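Local coordinates for protein ancestral congerin Con-anc (PDB 3AJY) that binds a galactose-glucose glycan and probably beta-galactosides generally, as a reconstructed ancestor of the fish galectins called congerins, at residues Gly21-Asn26 with Asp126-Phe131; Asn26-Phe31 with His48-Gly53; Asn57-Asn62 with His105-Pro110. All coordinates share one frame; numbering follows the deposited sequence.

How the contacts relate
All three contacts belong to one galectin beta-sandwich. Contact 1 pairs neighbouring strands at the margin of the five-stranded sheet, contact 2 does so in the glycan-carrying six-stranded sheet, and contact 3 packs one sheet on the other. Along the chain, contacts 2 and 3 follow in series inside the loop contact 1 closes. The centres of contacts 1 and 2 lie about 12 Å apart, and they share Asn26. Contacts 2 and 3, whose centres are about 15 Å apart, join through strands 41-52 and 58-65; both reach the galactose and shape the glycan-binding face. Contact 1, whose nearest atoms are about 10 Å from contact 3, lies at the edge that continues into the second subunit.

Contact 1: Gly21-Asn26 with Asp126-Phe131; sequences GGVINN and DARLTF
Gly21 O receives two backbone donors, Thr130 N at 2.8 Å and Phe131 N at 3.2 Å. The first lies in the carbonyl plane on a lone pair, while the second stands 39° above that plane. Two consecutive residues facing one is the signature of a classic beta bulge, and the register accordingly slips by one between the Gly21-Phe131 and Gly22-Leu129 pairs. Gly21 N returns a bond to Phe131 O. The bare backbone of Gly21 also packs on the Phe131 ring, its CA standing over the ring face 4.0 Å from the centroid, a CH-pi contact. Phe131 CG sits between its own backbone N and carbonyl carbon (chi1 77°), which folds the ring back over the glycine.

Beyond the bulge the strands run antiparallel, their axes at 154°. Val23 and Arg128 form a hydrogen-bonded pair with side chains running out together. The arginine chain bends at chi3 and lays one guanidinium face on the valine, whose CG2 comes 3.5 Å from NH1. At the strand end Asn25 N binds Asp126 O at 2.9 Å, and one water lies 2.8 Å from both Asn25 OD1 and Ala127 O, within hydrogen-bonding distance of each. Asp126 directs OD1 elsewhere, to the backbone N of Lys29, tying this corner to the start of strand 30-35.

On the face opposite Val23 and Arg128, Ile24 and Ala127 turn inward onto Phe86 and Phe31, so they belong to the core between the sheets. Strand 18-24 is flanked by 85-92 and 127-134 within the five-stranded sheet. Strand 127-134 is outermost in this chain, but Phe131 pairs with a strand of the second subunit, where it also meets that subunit's Phe131 ring, and the sheet thereby runs on across the dimer interface.

Contact 2: Asn26-Phe31 with His48-Gly53; sequences NYAKRF and HRFNYG. With GAL (beta-D-galactopyranose), chain C; BGC (beta-D-glucopyranose), chain B.
Phe31 O is gripped twice by His48, by the backbone N at 2.7 Å and by the imidazole ND1 at 2.9 Å. The two donors arrive from opposite faces of the carbonyl plane, and the oxygen lies close to the imidazole plane. This fixes the rotation of the histidine and identifies ND1 as protonated. Its ring forms an offset stack with Phe31, centroids 4.5 Å apart and planes at 21°, with ND1 over one phenyl face. Phe31 N closes the antiparallel hydrogen-bonded pair on His48 O. Phe50 meets the edge of Phe31 with CE1 and touches Ala28 CB, carrying the apolar patch into the loop before strand 30-35.

Where the second strand turns its corner, Lys29 O takes a nearly straight bond from Asn51 N and a weak one from Phe50 N. Tyr52 follows beside the sugar site. Its CG stands anti to the backbone N (chi1 -167°), and the guanidinium of Arg30 lies flat on the ring: CZ is 3.9 Å from the ring centroid and the planes are 19° apart, a cation-pi stack.

From this stack Arg30 sends NH1 to galactose O3 at 2.7 Å. Arg49, the non-hydrogen-bonded partner of Arg30, binds glucose O3 through NH2 at 2.7 Å, with its guanidinium edge toward the glycan, while Tyr52 OH shares a longer bond of 3.2 Å with galactose O2. Asp47 forms salt bridges to both arginines, probably offsetting their charge, and Asp55 holds Arg49 too. Around the galactose, His45, Asn62 and Glu72 add hydrogen bonds, Glu72 also to the glucose, and Trp69 lines the pocket. Such polar side chains on the concave face of the six-stranded sheet, gripping hydroxyls of both sugars, form the carbohydrate-recognition site of a galectin.

Contact 3: Asn57-Asn62 with His105-Pro110; sequences NTIVLN and HKLEFP. With GAL (beta-D-galactopyranose), chain C.
Leu61 and Phe109 lie flank to flank, each reaching toward the other's strand, where the two sheets of the galectin beta-sandwich face one another. Strand 58-62 comes from the six-stranded sheet and strand 106-110 from the edge of the five-stranded one. Their axes approach to 8.2 Å at an angle of 26°, a separation filled by side chains rather than by backbone pairing.

Alternation along each strand sets the relief. Ile59 and Leu61 rise from one sheet, Leu107 and Phe109 from the other, while Val60 and Glu108 point away. Ile59 and Leu107 meet tip to tip, CD1 to CD1 at 3.8 Å. The same Leu107 methyl also lies 4.1 Å from Leu61 CD1, so it occupies the dip between the two projections of the first strand. Ile99 touches both leucines from the neighbouring strand 96-101, and Leu46 covers Ile59 and Leu61 from strand 41-52.

Phe109 is the larger bump. With CG anti to its backbone N (chi1 -169°), the ring extends alongside Leu61 to the opposing backbone: CD1 lies 3.6 Å from Leu61 CB, and CZ reaches 3.4 Å from Asn62 CA. Both approaches are oblique to the ring. Leu61 CD2 in turn rests against the base of the phenylalanine, 3.9 Å from Phe109 CB, which completes the interlock.

Asn62 therefore has its backbone backed by the core while its side chain leaves on the other side of the sheet, toward the glycan. Arg112 NH1 bonds OD1, and Glu70 O receives a hydrogen bond from ND2; this amide nitrogen also donates to galactose O6, at 2.7 Å and 166°.

Contact 1: Gly21-Asn26 with Asp126-Phe131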
# COMPACT_ATOMS: atom_id res chain seq x y z
N GLY A 21 6.79 5.93 -2.19
CA GLY A 21 7.26 6.70 -3.33
C GLY A 21 6.14 7.56 -3.90
O GLY A 21 4.96 7.28 -3.70
N GLY A 22 6.51 8.63 -4.61
CA GLY A 22 5.50 9.51 -5.17
C GLY A 22 6.19 10.65 -5.86
O GLY A 22 7.40 10.57 -6.12
N VAL A 23 5.42 11.70 -6.16
CA VAL A 23 5.91 12.86 -6.88
C VAL A 23 5.50 14.11 -6.12
O VAL A 23 4.32 14.27 -5.74
CB VAL A 23 5.35 12.91 -8.32
CG1 VAL A 23 5.91 14.12 -9.11
CG2 VAL A 23 5.66 11.59 -9.08
N ILE A 24 6.48 14.98 -5.88
CA ILE A 24 6.26 16.26 -5.21
C ILE A 24 5.60 17.22 -6.21
O ILE A 24 6.00 17.26 -7.39
CB ILE A 24 7.59 16.83 -4.66
CG1 ILE A 24 8.22 15.86 -3.66
CG2 ILE A 24 7.38 18.20 -3.99
CD1 ILE A 24 9.69 16.07 -3.43
N ASN A 25 4.57 17.96 -5.76
CA ASN A 25 3.86 18.91 -6.62
C ASN A 25 4.81 19.90 -7.29
O ASN A 25 5.88 20.21 -6.75
CB ASN A 25 2.77 19.68 -5.83
CG ASN A 25 1.61 18.80 -5.38
OD1 ASN A 25 0.72 19.25 -4.65
ND2 ASN A 25 1.59 17.55 -5.82
N ASN A 26 4.41 20.43 -8.46
CA ASN A 26 5.19 21.46 -9.17
C ASN A 26 5.59 22.65 -8.31
O ASN A 26 6.66 23.23 -8.49
CB ASN A 26 4.45 21.95 -10.41
CG ASN A 26 4.52 20.97 -11.55
OD1 ASN A 26 5.53 20.25 -11.71
ND2 ASN A 26 3.47 20.95 -12.37
N ASP A 126 2.06 18.95 -0.12
CA ASP A 126 2.21 19.22 -1.53
C ASP A 126 2.93 18.14 -2.34
O ASP A 126 3.93 18.41 -3.00
CB ASP A 126 2.89 20.57 -1.67
CG ASP A 126 2.16 21.66 -0.88
OD1 ASP A 126 2.85 22.44 -0.20
OD2 ASP A 126 0.90 21.71 -0.93
N ALA A 127 2.38 16.93 -2.32
CA ALA A 127 2.91 15.78 -3.08
C ALA A 127 1.76 14.84 -3.28
O ALA A 127 0.67 15.06 -2.75
CB ALA A 127 4.06 15.09 -2.28
N ARG A 128 2.01 13.78 -4.04
CA ARG A 128 1.06 12.69 -4.16
C ARG A 128 1.80 11.37 -3.89
O ARG A 128 2.97 11.22 -4.25
CB ARG A 128 0.39 12.67 -5.54
CG ARG A 128 1.31 12.39 -6.72
CD ARG A 128 0.54 12.16 -8.02
NE ARG A 128 1.14 13.01 -9.05
CZ ARG A 128 1.97 12.59 -10.00
NH1 ARG A 128 2.30 11.31 -10.10
NH2 ARG A 128 2.47 13.46 -10.86
N LEU A 129 1.11 10.44 -3.23
CA LEU A 129 1.63 9.11 -2.93
C LEU A 129 1.30 8.20 -4.10
O LEU A 129 0.13 8.06 -4.46
CB LEU A 129 0.95 8.55 -1.70
CG LEU A 129 1.68 7.72 -0.63
CD1 LEU A 129 0.70 6.67 -0.11
CD2 LEU A 129 3.00 7.09 -1.02
N THR A 130 2.34 7.57 -4.67
CA THR A 130 2.17 6.65 -5.79
C THR A 130 2.13 5.21 -5.31
O THR A 130 1.30 4.44 -5.74
CB THR A 130 3.31 6.78 -6.84
OG1 THR A 130 3.41 8.13 -7.28
CG2 THR A 130 3.05 5.89 -8.07
N PHE A 131 3.05 4.83 -4.43
CA PHE A 131 3.07 3.44 -4.01
C PHE A 131 3.53 3.28 -2.58
O PHE A 131 4.16 4.15 -1.99
CB PHE A 131 3.92 2.59 -4.98
CG PHE A 131 5.40 2.75 -4.78
CD1 PHE A 131 6.13 3.58 -5.61
CD2 PHE A 131 6.05 2.11 -3.73
CE1 PHE A 131 7.50 3.75 -5.42
CE2 PHE A 131 7.42 2.28 -3.53
CZ PHE A 131 8.14 3.10 -4.37
O HOH W 1 -0.84 17.28 -3.42

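Contact 2: Asn26-Phe31 with His48-Gly53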
# COMPACT_ATOMS: atom_id res chain seq x y z
N ASN A 26 4.41 20.43 -8.46
CA ASN A 26 5.19 21.46 -9.17
C ASN A 26 5.59 22.65 -8.31
O ASN A 26 6.66 23.23 -8.49
CB ASN A 26 4.45 21.95 -10.41
CG ASN A 26 4.52 20.97 -11.55
OD1 ASN A 26 5.53 20.25 -11.71
ND2 ASN A 26 3.47 20.95 -12.37
N TYR A 27 4.72 23.01 -7.38
CA TYR A 27 5.04 23.99 -6.38
C TYR A 27 4.73 23.33 -5.06
O TYR A 27 3.74 22.59 -4.95
CB TYR A 27 4.18 25.24 -6.54
CG TYR A 27 4.43 26.03 -7.81
CD1 TYR A 27 3.58 25.90 -8.90
CD2 TYR A 27 5.52 26.90 -7.92
CE1 TYR A 27 3.78 26.63 -10.07
CE2 TYR A 27 5.74 27.63 -9.09
CZ TYR A 27 4.86 27.48 -10.16
OH TYR A 27 5.04 28.20 -11.34
N ALA A 28 5.56 23.57 -4.07
CA ALA A 28 5.47 22.87 -2.81
C ALA A 28 6.04 23.70 -1.70
O ALA A 28 7.12 24.26 -1.83
CB ALA A 28 6.23 21.53 -2.90
N LYS A 29 5.31 23.76 -0.58
CA LYS A 29 5.85 24.33 0.64
C LYS A 29 6.44 23.22 1.50
O LYS A 29 7.52 23.38 2.07
CB LYS A 29 4.76 25.04 1.45
CG LYS A 29 4.26 26.35 0.87
CD LYS A 29 3.74 27.28 2.00
CE LYS A 29 2.58 26.67 2.86
NZ LYS A 29 2.32 27.44 4.15
N ARG A 30 5.72 22.10 1.59
CA ARG A 30 6.08 20.98 2.47
C ARG A 30 5.33 19.74 2.01
O ARG A 30 4.29 19.84 1.37
CB ARG A 30 5.70 21.28 3.92
CG ARG A 30 4.17 21.47 4.09
CD ARG A 30 3.73 22.39 5.23
NE ARG A 30 3.88 21.75 6.52
CZ ARG A 30 2.94 21.63 7.46
NH1 ARG A 30 3.28 21.00 8.56
NH2 ARG A 30 1.70 22.12 7.33
N PHE A 31 5.86 18.56 2.33
CA PHE A 31 5.05 17.36 2.31
C PHE A 31 5.52 16.45 3.43
O PHE A 31 6.69 16.50 3.83
CB PHE A 31 5.08 16.68 0.92
CG PHE A 31 6.28 15.81 0.68
CD1 PHE A 31 7.50 16.37 0.31
CD2 PHE A 31 6.19 14.42 0.82
CE1 PHE A 31 8.62 15.55 0.08
CE2 PHE A 31 7.31 13.61 0.60
CZ PHE A 31 8.52 14.18 0.23
N HIS A 48 8.83 17.42 5.24
CA HIS A 48 9.90 17.95 4.40
C HIS A 48 9.51 19.33 3.93
O HIS A 48 8.67 19.48 3.04
CB HIS A 48 10.14 17.05 3.21
CG HIS A 48 10.22 15.60 3.58
ND1 HIS A 48 9.10 14.81 3.73
CD2 HIS A 48 11.29 14.81 3.88
CE1 HIS A 48 9.48 13.59 4.08
NE2 HIS A 48 10.80 13.56 4.17
N ARG A 49 10.11 20.32 4.56
CA ARG A 49 9.70 21.69 4.37
C ARG A 49 10.67 22.41 3.46
O ARG A 49 11.80 22.73 3.85
CB ARG A 49 9.57 22.40 5.73
CG ARG A 49 9.16 21.48 6.83
CD ARG A 49 7.94 21.87 7.60
NE ARG A 49 8.24 22.65 8.78
CZ ARG A 49 7.58 22.62 9.95
NH1 ARG A 49 6.57 21.79 10.19
NH2 ARG A 49 7.96 23.45 10.90
N PHE A 50 10.24 22.63 2.22
CA PHE A 50 10.96 23.48 1.31
C PHE A 50 10.94 24.91 1.85
O PHE A 50 11.97 25.58 1.91
CB PHE A 50 10.31 23.43 -0.07
CG PHE A 50 10.23 22.04 -0.64
CD1 PHE A 50 9.12 21.23 -0.40
CD2 PHE A 50 11.28 21.53 -1.40
CE1 PHE A 50 9.04 19.94 -0.92
CE2 PHE A 50 11.21 20.25 -1.93
CZ PHE A 50 10.11 19.45 -1.68
N ASN A 51 9.76 25.35 2.27
CA ASN A 51 9.57 26.72 2.69
C ASN A 51 8.35 26.74 3.60
O ASN A 51 7.23 26.72 3.10
CB ASN A 51 9.37 27.62 1.45
CG ASN A 51 8.90 29.03 1.79
OD1 ASN A 51 9.49 29.71 2.63
ND2 ASN A 51 7.85 29.49 1.11
N TYR A 52 8.57 26.73 4.92
CA TYR A 52 7.47 26.78 5.90
C TYR A 52 8.00 27.55 7.11
O TYR A 52 8.84 27.06 7.85
CB TYR A 52 6.98 25.36 6.29
CG TYR A 52 5.65 25.31 7.05
CD1 TYR A 52 4.44 25.51 6.39
CD2 TYR A 52 5.61 25.02 8.42
CE1 TYR A 52 3.22 25.46 7.08
CE2 TYR A 52 4.39 24.98 9.12
CZ TYR A 52 3.20 25.20 8.44
OH TYR A 52 1.97 25.15 9.10
N GLY A 53 7.52 28.78 7.27
CA GLY A 53 8.05 29.70 8.26
C GLY A 53 9.56 29.85 8.10
O GLY A 53 10.06 29.99 6.98
C1 GAL C . 3.40 22.50 12.96
C2 GAL C . 2.56 22.25 11.71
C3 GAL C . 1.97 20.84 11.72
C4 GAL C . 3.07 19.81 11.99
C5 GAL C . 3.84 20.17 13.26
C6 GAL C . 4.97 19.19 13.61
O2 GAL C . 1.53 23.21 11.63
O3 GAL C . 1.36 20.61 10.46
O4 GAL C . 3.95 19.77 10.88
O5 GAL C . 4.36 21.48 13.16
O6 GAL C . 5.55 19.53 14.86
C2 BGC B . 6.79 25.38 14.70
C3 BGC B . 6.09 24.61 13.59
C4 BGC B . 4.64 24.26 13.96
C5 BGC B . 3.94 25.54 14.44
C6 BGC B . 2.48 25.39 14.86
C1 BGC B . 5.91 26.55 15.10
O1 BGC B . 6.50 27.21 16.18
O2 BGC B . 8.04 25.85 14.25
O3 BGC B . 6.86 23.47 13.35
O4 BGC B . 3.99 23.80 12.79
O5 BGC B . 4.66 26.05 15.53
O6 BGC B . 2.42 24.41 15.86

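Contact 3: Asn57-Asn62 with His105-Pro110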
# COMPACT_ATOMS: atom_id res chain seq x y z
N ASN A 57 14.27 24.25 3.35
CA ASN A 57 14.92 22.95 3.09
C ASN A 57 15.32 22.23 4.38
O ASN A 57 16.48 21.83 4.58
CB ASN A 57 16.14 23.10 2.16
CG ASN A 57 15.76 23.63 0.78
OD1 ASN A 57 14.72 23.31 0.24
ND2 ASN A 57 16.65 24.44 0.20
N THR A 58 14.33 22.07 5.26
CA THR A 58 14.54 21.46 6.56
C THR A 58 13.50 20.37 6.75
O THR A 58 12.32 20.55 6.38
CB THR A 58 14.41 22.53 7.66
OG1 THR A 58 15.37 23.55 7.42
CG2 THR A 58 14.61 21.95 9.07
N ILE A 59 13.94 19.25 7.30
CA ILE A 59 13.04 18.18 7.67
C ILE A 59 12.69 18.40 9.12
O ILE A 59 13.55 18.71 9.94
CB ILE A 59 13.64 16.78 7.48
CG1 ILE A 59 14.09 16.56 6.03
CG2 ILE A 59 12.62 15.71 7.88
CD1 ILE A 59 14.86 15.24 5.84
N VAL A 60 11.40 18.29 9.42
CA VAL A 60 10.96 18.37 10.80
C VAL A 60 10.40 17.01 11.13
O VAL A 60 9.57 16.47 10.38
CB VAL A 60 9.91 19.50 10.98
CG1 VAL A 60 9.26 19.44 12.40
CG2 VAL A 60 10.55 20.87 10.72
N LEU A 61 10.84 16.45 12.25
CA LEU A 61 10.35 15.17 12.74
C LEU A 61 9.66 15.39 14.06
O LEU A 61 10.09 16.19 14.87
CB LEU A 61 11.49 14.17 12.94
CG LEU A 61 12.36 13.83 11.72
CD1 LEU A 61 13.48 14.84 11.53
CD2 LEU A 61 12.92 12.44 11.88
N ASN A 62 8.58 14.66 14.29
CA ASN A 62 7.83 14.84 15.52
C ASN A 62 6.88 13.69 15.68
O ASN A 62 6.69 12.93 14.75
CB ASN A 62 7.07 16.18 15.48
CG ASN A 62 6.72 16.70 16.86
OD1 ASN A 62 6.89 16.00 17.87
ND2 ASN A 62 6.20 17.94 16.91
N HIS A 105 20.89 9.64 2.47
CA HIS A 105 20.86 10.32 3.76
C HIS A 105 20.01 9.52 4.74
O HIS A 105 19.00 8.93 4.35
CB HIS A 105 20.28 11.73 3.64
CG HIS A 105 21.29 12.76 3.23
ND1 HIS A 105 21.00 13.75 2.32
CD2 HIS A 105 22.58 12.96 3.62
CE1 HIS A 105 22.07 14.52 2.16
NE2 HIS A 105 23.04 14.06 2.93
N LYS A 106 20.42 9.52 6.01
CA LYS A 106 19.76 8.74 7.03
C LYS A 106 19.42 9.57 8.26
O LYS A 106 20.18 10.46 8.65
CB LYS A 106 20.58 7.50 7.38
CG LYS A 106 20.42 6.39 6.35
CD LYS A 106 21.35 5.22 6.60
CE LYS A 106 21.11 4.10 5.59
NZ LYS A 106 22.40 3.39 5.31
N LEU A 107 18.27 9.28 8.85
CA LEU A 107 17.79 9.95 10.04
C LEU A 107 17.34 8.93 11.07
O LEU A 107 17.06 7.78 10.73
CB LEU A 107 16.60 10.87 9.71
CG LEU A 107 16.74 11.93 8.62
CD1 LEU A 107 15.51 12.82 8.63
CD2 LEU A 107 17.99 12.75 8.84
N GLU A 108 17.25 9.37 12.32
CA GLU A 108 16.71 8.56 13.39
C GLU A 108 15.79 9.41 14.26
O GLU A 108 15.98 10.62 14.38
CB GLU A 108 17.83 7.98 14.24
CG GLU A 108 18.77 7.08 13.47
CD GLU A 108 19.85 6.45 14.36
OE1 GLU A 108 20.56 5.56 13.84
OE2 GLU A 108 19.97 6.85 15.54
N PHE A 109 14.82 8.76 14.87
CA PHE A 109 13.82 9.43 15.70
C PHE A 109 13.39 8.45 16.76
O PHE A 109 13.12 7.30 16.46
CB PHE A 109 12.62 9.87 14.84
CG PHE A 109 11.65 10.80 15.56
CD1 PHE A 109 12.01 12.11 15.83
CD2 PHE A 109 10.40 10.36 15.95
CE1 PHE A 109 11.14 12.98 16.49
CE2 PHE A 109 9.51 11.21 16.62
CZ PHE A 109 9.89 12.52 16.89
N PRO A 110 13.33 8.90 18.02
CA PRO A 110 12.82 8.05 19.09
C PRO A 110 11.44 7.42 18.85
O PRO A 110 10.52 8.07 18.34
CB PRO A 110 12.78 8.99 20.30
CG PRO A 110 12.98 10.38 19.77
CD PRO A 110 13.77 10.22 18.51
C1 GAL C . 3.40 22.50 12.96
C2 GAL C . 2.56 22.25 11.71
C3 GAL C . 1.97 20.84 11.72
C4 GAL C . 3.07 19.81 11.99
C5 GAL C . 3.84 20.17 13.26
C6 GAL C . 4.97 19.19 13.61
O2 GAL C . 1.53 23.21 11.63
O3 GAL C . 1.36 20.61 10.46
O4 GAL C . 3.95 19.77 10.88
O5 GAL C . 4.36 21.48 13.16
O6 GAL C . 5.55 19.53 14.86